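Local coordinates for small ribosomal subunit biogenesis GTPase RsgA (Thermotoga maritima, PDB 1U0L), which is a circularly permuted GTPase that probably assists late maturation of the 30S ribosomal subunit, hydrolysing GTP slowly until the subunit stimulates it, at residues N237-F251 against R284-R298. Numbering follows the deposited sequence.
Sequences NDIEPEELKHYFKEF and RYENYVKMFYELLGR
Tyr-288 meets two phenylalanines of 237-251 at once. With CG anti to the backbone N (chi1 161°), its ring turns an edge to the face of Phe-248, centroids 5.2 Å apart, while its CB sits over that same ring in a CH-pi contact. Phe-251 comes in edge-on over the face of Tyr-288, the two planes nearly perpendicular at 89°. Losing the ring to an alanine here is likely to leave both phenylalanines without their shared aromatic partner, and the carbonyl of Asn-262, in the zinc-binding loop, without its bond from the phenol OH.

Apolar packing continues along the helix. Leu-244 is a knob in a hole formed by Tyr-288, Met-291, Phe-292 and Leu-295; its CD1 reaches Met-291 CB at 3.5 Å, and its CG lies 3.6 Å from Leu-295 CD1. Farther on, Pro-241 lays CB against Phe-292 CE1 (3.9 Å) and CG against Leu-295 and Leu-296.

The charged pairs differ in kind. Arg-284 takes Glu-250 in a salt bridge: NH2 donates to OE1 at 2.7 Å, close to the guanidinium plane, while NE to OE2 is modelled too short for its length to be relied on. Its NH1 pairs with Asp-105 of helix 101-113. At the other end, Glu-240 OE1 lies over the face of the Arg-298 guanidinium, 3.2 Å from NH1, a pairing of charges with no N-H aimed at the oxygen, and Arg-298 itself is poorly ordered.

Together the short helix 241-244, the chain after it and the C-terminal helix 282-296 pack as part of the apolar interior of the C-terminal zinc-finger domain of RsgA, beside the zinc ligand His-263.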
loop_
_atom_site.group_PDB
_atom_site.type_symbol
_atom_site.label_atom_id
_atom_site.label_comp_id
_atom_site.label_asym_id
_atom_site.label_seq_id
_atom_site.Cartn_x
_atom_site.Cartn_y
_atom_site.Cartn_z
ATOM N N ASN A 237 -12.230 -3.864 8.959
ATOM C CA ASN A 237 -13.604 -4.002 9.425
ATOM C C ASN A 237 -14.516 -4.240 8.244
ATOM O O ASN A 237 -15.516 -4.950 8.345
ATOM C CB ASN A 237 -14.039 -2.733 10.168
ATOM C CG ASN A 237 -13.283 -2.530 11.470
ATOM O OD1 ASN A 237 -13.501 -3.257 12.441
ATOM N ND2 ASN A 237 -12.385 -1.545 11.496
ATOM N N ASP A 238 -14.158 -3.637 7.119
ATOM C CA ASP A 238 -14.934 -3.781 5.905
ATOM C C ASP A 238 -14.806 -5.215 5.420
ATOM O O ASP A 238 -15.317 -5.568 4.353
ATOM C CB ASP A 238 -14.412 -2.823 4.835
ATOM C CG ASP A 238 -14.253 -1.410 5.351
ATOM O OD1 ASP A 238 -15.235 -0.856 5.891
ATOM O OD2 ASP A 238 -13.145 -0.851 5.215
ATOM N N ILE A 239 -14.125 -6.042 6.209
ATOM C CA ILE A 239 -13.926 -7.432 5.838
ATOM C C ILE A 239 -14.776 -8.426 6.629
ATOM O O ILE A 239 -14.777 -8.423 7.862
ATOM C CB ILE A 239 -12.447 -7.831 5.974
ATOM C CG1 ILE A 239 -11.571 -6.933 5.088
ATOM C CG2 ILE A 239 -12.273 -9.303 5.580
ATOM C CD1 ILE A 239 -10.074 -7.266 5.151
ATOM N N GLU A 240 -15.502 -9.274 5.903
ATOM C CA GLU A 240 -16.346 -10.292 6.519
ATOM C C GLU A 240 -15.424 -11.409 6.974
ATOM O O GLU A 240 -14.416 -11.695 6.332
ATOM C CB GLU A 240 -17.358 -10.828 5.505
ATOM C CG GLU A 240 -18.824 -10.640 5.895
ATOM C CD GLU A 240 -19.200 -9.182 6.109
ATOM O OE1 GLU A 240 -18.944 -8.649 7.209
ATOM O OE2 GLU A 240 -19.747 -8.563 5.170
ATOM N N PRO A 241 -15.757 -12.064 8.086
ATOM C CA PRO A 241 -14.913 -13.151 8.595
ATOM C C PRO A 241 -14.528 -14.163 7.516
ATOM O O PRO A 241 -13.348 -14.412 7.273
ATOM C CB PRO A 241 -15.777 -13.777 9.689
ATOM C CG PRO A 241 -16.596 -12.610 10.172
ATOM C CD PRO A 241 -16.995 -11.942 8.870
ATOM N N GLU A 242 -15.539 -14.738 6.876
ATOM C CA GLU A 242 -15.342 -15.739 5.829
ATOM C C GLU A 242 -14.578 -15.209 4.617
ATOM O O GLU A 242 -14.184 -15.975 3.741
ATOM C CB GLU A 242 -16.700 -16.293 5.388
ATOM C CG GLU A 242 -17.771 -15.221 5.195
ATOM C CD GLU A 242 -18.425 -14.790 6.497
ATOM O OE1 GLU A 242 -19.004 -13.684 6.536
ATOM O OE2 GLU A 242 -18.374 -15.563 7.479
ATOM N N GLU A 243 -14.368 -13.899 4.576
ATOM C CA GLU A 243 -13.659 -13.268 3.466
ATOM C C GLU A 243 -12.140 -13.207 3.685
ATOM O O GLU A 243 -11.347 -13.397 2.754
ATOM C CB GLU A 243 -14.221 -11.859 3.261
ATOM C CG GLU A 243 -13.431 -10.981 2.311
ATOM C CD GLU A 243 -14.068 -9.613 2.147
ATOM O OE1 GLU A 243 -13.440 -8.736 1.512
ATOM O OE2 GLU A 243 -15.198 -9.421 2.651
ATOM N N LEU A 244 -11.753 -12.940 4.928
ATOM C CA LEU A 244 -10.357 -12.836 5.329
ATOM C C LEU A 244 -9.419 -13.892 4.720
ATOM O O LEU A 244 -8.329 -13.558 4.255
ATOM C CB LEU A 244 -10.278 -12.926 6.851
ATOM C CG LEU A 244 -9.419 -11.960 7.667
ATOM C CD1 LEU A 244 -9.164 -12.603 9.020
ATOM C CD2 LEU A 244 -8.106 -11.663 6.971
ATOM N N LYS A 245 -9.835 -15.157 4.727
ATOM C CA LYS A 245 -9.009 -16.257 4.213
ATOM C C LYS A 245 -8.429 -16.025 2.813
ATOM O O LYS A 245 -7.399 -16.599 2.460
ATOM C CB LYS A 245 -9.810 -17.566 4.220
ATOM C CG LYS A 245 -10.797 -17.675 3.074
ATOM C CD LYS A 245 -11.657 -18.911 3.156
ATOM C CE LYS A 245 -12.655 -18.803 4.281
ATOM N NZ LYS A 245 -13.839 -19.660 4.012
ATOM N N HIS A 246 -9.090 -15.189 2.021
ATOM C CA HIS A 246 -8.627 -14.893 0.669
ATOM C C HIS A 246 -7.509 -13.862 0.673
ATOM O O HIS A 246 -6.994 -13.490 -0.376
ATOM C CB HIS A 246 -9.768 -14.339 -0.188
ATOM C CG HIS A 246 -10.949 -15.247 -0.290
ATOM N ND1 HIS A 246 -10.847 -16.556 -0.706
ATOM C CD2 HIS A 246 -12.259 -15.039 -0.017
ATOM C CE1 HIS A 246 -12.043 -17.116 -0.680
ATOM N NE2 HIS A 246 -12.917 -16.217 -0.266
ATOM N N TYR A 247 -7.131 -13.390 1.848
ATOM C CA TYR A 247 -6.100 -12.381 1.928
ATOM C C TYR A 247 -4.806 -12.900 2.545
ATOM O O TYR A 247 -3.989 -12.142 3.084
ATOM C CB TYR A 247 -6.675 -11.191 2.676
ATOM C CG TYR A 247 -7.875 -10.615 1.951
ATOM C CD1 TYR A 247 -8.954 -10.078 2.654
ATOM C CD2 TYR A 247 -7.915 -10.566 0.553
ATOM C CE1 TYR A 247 -10.041 -9.503 1.987
ATOM C CE2 TYR A 247 -8.993 -9.989 -0.121
ATOM C CZ TYR A 247 -10.045 -9.458 0.607
ATOM O OH TYR A 247 -11.077 -8.829 -0.037
ATOM N N PHE A 248 -4.635 -14.213 2.440
ATOM C CA PHE A 248 -3.451 -14.915 2.910
ATOM C C PHE A 248 -3.039 -15.832 1.757
ATOM O O PHE A 248 -3.420 -17.002 1.742
ATOM C CB PHE A 248 -3.778 -15.772 4.132
ATOM C CG PHE A 248 -3.710 -15.034 5.440
ATOM C CD1 PHE A 248 -4.745 -14.202 5.842
ATOM C CD2 PHE A 248 -2.593 -15.174 6.267
ATOM C CE1 PHE A 248 -4.680 -13.512 7.044
ATOM C CE2 PHE A 248 -2.506 -14.494 7.471
ATOM C CZ PHE A 248 -3.557 -13.653 7.866
ATOM N N LYS A 249 -2.295 -15.291 0.786
ATOM C CA LYS A 249 -1.833 -16.059 -0.374
ATOM C C LYS A 249 -1.831 -17.556 -0.108
ATOM O O LYS A 249 -2.584 -18.301 -0.728
ATOM C CB LYS A 249 -0.404 -15.684 -0.763
ATOM C CG LYS A 249 -0.176 -14.322 -1.398
ATOM C CD LYS A 249 1.176 -14.337 -2.138
ATOM C CE LYS A 249 1.541 -12.983 -2.654
ATOM N NZ LYS A 249 0.374 -12.342 -3.346
ATOM N N GLU A 250 -0.963 -17.983 0.811
ATOM C CA GLU A 250 -0.818 -19.394 1.174
ATOM C C GLU A 250 -2.122 -20.174 1.146
ATOM O O GLU A 250 -2.151 -21.307 0.683
ATOM C CB GLU A 250 -0.212 -19.546 2.574
ATOM C CG GLU A 250 1.021 -18.735 2.822
ATOM C CD GLU A 250 0.736 -17.546 3.703
ATOM O OE1 GLU A 250 -0.171 -16.755 3.353
ATOM O OE2 GLU A 250 1.418 -17.410 4.742
ATOM N N PHE A 251 -3.187 -19.579 1.670
ATOM C CA PHE A 251 -4.490 -20.235 1.697
ATOM C C PHE A 251 -5.095 -20.112 0.301
ATOM O O PHE A 251 -5.644 -19.061 -0.056
ATOM C CB PHE A 251 -5.426 -19.552 2.706
ATOM C CG PHE A 251 -4.863 -19.429 4.106
ATOM C CD1 PHE A 251 -3.528 -19.696 4.377
ATOM C CD2 PHE A 251 -5.677 -18.992 5.147
ATOM C CE1 PHE A 251 -3.019 -19.529 5.648
ATOM C CE2 PHE A 251 -5.169 -18.823 6.423
ATOM C CZ PHE A 251 -3.841 -19.089 6.673
ATOM N N ARG A 284 1.637 -17.140 10.498
ATOM C CA ARG A 284 0.617 -16.799 9.521
ATOM C C ARG A 284 -0.734 -17.318 9.985
ATOM O O ARG A 284 -1.679 -16.544 10.190
ATOM C CB ARG A 284 0.974 -17.386 8.153
ATOM C CG ARG A 284 2.202 -16.737 7.515
ATOM C CD ARG A 284 1.934 -15.290 7.095
ATOM N NE ARG A 284 1.060 -15.241 5.929
ATOM C CZ ARG A 284 0.699 -14.130 5.298
ATOM N NH1 ARG A 284 1.136 -12.955 5.718
ATOM N NH2 ARG A 284 -0.099 -14.194 4.241
ATOM N N TYR A 285 -0.823 -18.632 10.163
ATOM C CA TYR A 285 -2.071 -19.233 10.602
ATOM C C TYR A 285 -2.614 -18.535 11.858
ATOM O O TYR A 285 -3.780 -18.123 11.921
ATOM C CB TYR A 285 -1.873 -20.721 10.908
ATOM C CG TYR A 285 -3.176 -21.369 11.281
ATOM C CD1 TYR A 285 -4.151 -21.592 10.319
ATOM C CD2 TYR A 285 -3.491 -21.636 12.609
ATOM C CE1 TYR A 285 -5.410 -22.049 10.664
ATOM C CE2 TYR A 285 -4.753 -22.097 12.967
ATOM C CZ TYR A 285 -5.709 -22.295 11.985
ATOM O OH TYR A 285 -6.986 -22.693 12.320
ATOM N N GLU A 286 -1.733 -18.419 12.848
ATOM C CA GLU A 286 -2.024 -17.816 14.139
ATOM C C GLU A 286 -2.676 -16.451 14.021
ATOM O O GLU A 286 -3.760 -16.223 14.568
ATOM C CB GLU A 286 -0.722 -17.710 14.932
ATOM C CG GLU A 286 -0.869 -17.229 16.352
ATOM C CD GLU A 286 0.455 -17.230 17.081
ATOM O OE1 GLU A 286 1.366 -16.482 16.665
ATOM O OE2 GLU A 286 0.588 -17.984 18.066
ATOM N N ASN A 287 -2.015 -15.548 13.303
ATOM C CA ASN A 287 -2.525 -14.199 13.128
ATOM C C ASN A 287 -3.839 -14.189 12.347
ATOM O O ASN A 287 -4.749 -13.391 12.659
ATOM C CB ASN A 287 -1.469 -13.333 12.442
ATOM C CG ASN A 287 -0.229 -13.154 13.295
ATOM O OD1 ASN A 287 -0.329 -12.822 14.473
ATOM N ND2 ASN A 287 0.948 -13.368 12.707
ATOM N N TYR A 288 -3.945 -15.072 11.345
ATOM C CA TYR A 288 -5.165 -15.165 10.551
ATOM C C TYR A 288 -6.347 -15.552 11.452
ATOM O O TYR A 288 -7.422 -14.956 11.372
ATOM C CB TYR A 288 -5.023 -16.198 9.432
ATOM C CG TYR A 288 -6.375 -16.636 8.912
ATOM C CD1 TYR A 288 -7.249 -15.719 8.315
ATOM C CD2 TYR A 288 -6.833 -17.938 9.129
ATOM C CE1 TYR A 288 -8.541 -16.084 7.964
ATOM C CE2 TYR A 288 -8.122 -18.315 8.782
ATOM C CZ TYR A 288 -8.973 -17.386 8.205
ATOM O OH TYR A 288 -10.263 -17.760 7.900
ATOM N N VAL A 289 -6.155 -16.554 12.307
ATOM C CA VAL A 289 -7.220 -16.974 13.214
ATOM C C VAL A 289 -7.586 -15.853 14.190
ATOM O O VAL A 289 -8.767 -15.610 14.439
ATOM C CB VAL A 289 -6.812 -18.227 14.013
ATOM C CG1 VAL A 289 -7.867 -18.544 15.056
ATOM C CG2 VAL A 289 -6.632 -19.398 13.066
ATOM N N LYS A 290 -6.570 -15.179 14.736
ATOM C CA LYS A 290 -6.775 -14.059 15.654
ATOM C C LYS A 290 -7.640 -13.025 14.946
ATOM O O LYS A 290 -8.659 -12.572 15.473
ATOM C CB LYS A 290 -5.435 -13.426 16.023
ATOM C CG LYS A 290 -5.541 -12.149 16.854
ATOM C CD LYS A 290 -5.937 -12.417 18.303
ATOM C CE LYS A 290 -6.031 -11.119 19.098
ATOM N NZ LYS A 290 -4.793 -10.297 18.967
ATOM N N MET A 291 -7.226 -12.657 13.736
ATOM C CA MET A 291 -7.978 -11.689 12.946
ATOM C C MET A 291 -9.383 -12.203 12.655
ATOM O O MET A 291 -10.352 -11.454 12.744
ATOM C CB MET A 291 -7.239 -11.371 11.638
ATOM C CG MET A 291 -6.294 -10.177 11.767
ATOM S SD MET A 291 -5.534 -9.579 10.253
ATOM C CE MET A 291 -4.055 -10.567 10.242
ATOM N N PHE A 292 -9.486 -13.485 12.320
ATOM C CA PHE A 292 -10.772 -14.092 12.032
ATOM C C PHE A 292 -11.732 -13.769 13.172
ATOM O O PHE A 292 -12.731 -13.065 12.987
ATOM C CB PHE A 292 -10.633 -15.613 11.893
ATOM C CG PHE A 292 -11.913 -16.304 11.524
ATOM C CD1 PHE A 292 -12.312 -16.388 10.200
ATOM C CD2 PHE A 292 -12.765 -16.792 12.509
ATOM C CE1 PHE A 292 -13.552 -16.944 9.858
ATOM C CE2 PHE A 292 -14.008 -17.348 12.179
ATOM C CZ PHE A 292 -14.399 -17.422 10.849
ATOM N N TYR A 293 -11.417 -14.276 14.360
ATOM C CA TYR A 293 -12.256 -14.050 15.529
ATOM C C TYR A 293 -12.521 -12.557 15.827
ATOM O O TYR A 293 -13.609 -12.184 16.297
ATOM C CB TYR A 293 -11.627 -14.766 16.728
ATOM C CG TYR A 293 -11.861 -16.270 16.712
ATOM C CD1 TYR A 293 -10.937 -17.152 17.277
ATOM C CD2 TYR A 293 -13.016 -16.811 16.138
ATOM C CE1 TYR A 293 -11.149 -18.532 17.264
ATOM C CE2 TYR A 293 -13.241 -18.190 16.124
ATOM C CZ TYR A 293 -12.302 -19.041 16.684
ATOM O OH TYR A 293 -12.517 -20.401 16.644
ATOM N N GLU A 294 -11.534 -11.711 15.539
ATOM C CA GLU A 294 -11.667 -10.275 15.748
ATOM C C GLU A 294 -12.756 -9.700 14.857
ATOM O O GLU A 294 -13.427 -8.740 15.231
ATOM C CB GLU A 294 -10.351 -9.569 15.448
ATOM C CG GLU A 294 -9.442 -9.438 16.644
ATOM C CD GLU A 294 -8.080 -8.881 16.289
ATOM O OE1 GLU A 294 -8.012 -7.893 15.522
ATOM O OE2 GLU A 294 -7.074 -9.427 16.784
ATOM N N LEU A 295 -12.934 -10.282 13.676
ATOM C CA LEU A 295 -13.945 -9.792 12.751
ATOM C C LEU A 295 -15.334 -10.303 13.116
ATOM O O LEU A 295 -16.334 -9.679 12.761
ATOM C CB LEU A 295 -13.591 -10.193 11.310
ATOM C CG LEU A 295 -12.305 -9.586 10.724
ATOM C CD1 LEU A 295 -12.051 -10.114 9.311
ATOM C CD2 LEU A 295 -12.428 -8.077 10.707
ATOM N N LEU A 296 -15.396 -11.430 13.828
ATOM C CA LEU A 296 -16.679 -12.017 14.236
ATOM C C LEU A 296 -17.430 -11.165 15.241
ATOM O O LEU A 296 -18.661 -11.185 15.268
ATOM C CB LEU A 296 -16.475 -13.400 14.835
ATOM C CG LEU A 296 -16.543 -14.582 13.880
ATOM C CD1 LEU A 296 -16.277 -15.855 14.659
ATOM C CD2 LEU A 296 -17.906 -14.616 13.203
ATOM N N GLY A 297 -16.682 -10.449 16.082
ATOM C CA GLY A 297 -17.288 -9.572 17.065
ATOM C C GLY A 297 -17.880 -8.357 16.372
ATOM O O GLY A 297 -17.226 -7.321 16.229
ATOM N N ARG A 298 -19.123 -8.507 15.920
ATOM C CA ARG A 298 -19.867 -7.454 15.234
ATOM C C ARG A 298 -21.271 -7.971 14.915
ATOM O O ARG A 298 -21.514 -8.554 13.862
ATOM C CB ARG A 298 -19.137 -7.021 13.952
ATOM C CG ARG A 298 -18.712 -8.154 13.028
ATOM C CD ARG A 298 -19.714 -8.403 11.906
ATOM N NE ARG A 298 -19.805 -7.282 10.972
ATOM C CZ ARG A 298 -18.862 -6.955 10.093
ATOM N NH1 ARG A 298 -17.742 -7.664 10.016
ATOM N NH2 ARG A 298 -19.038 -5.918 9.285
#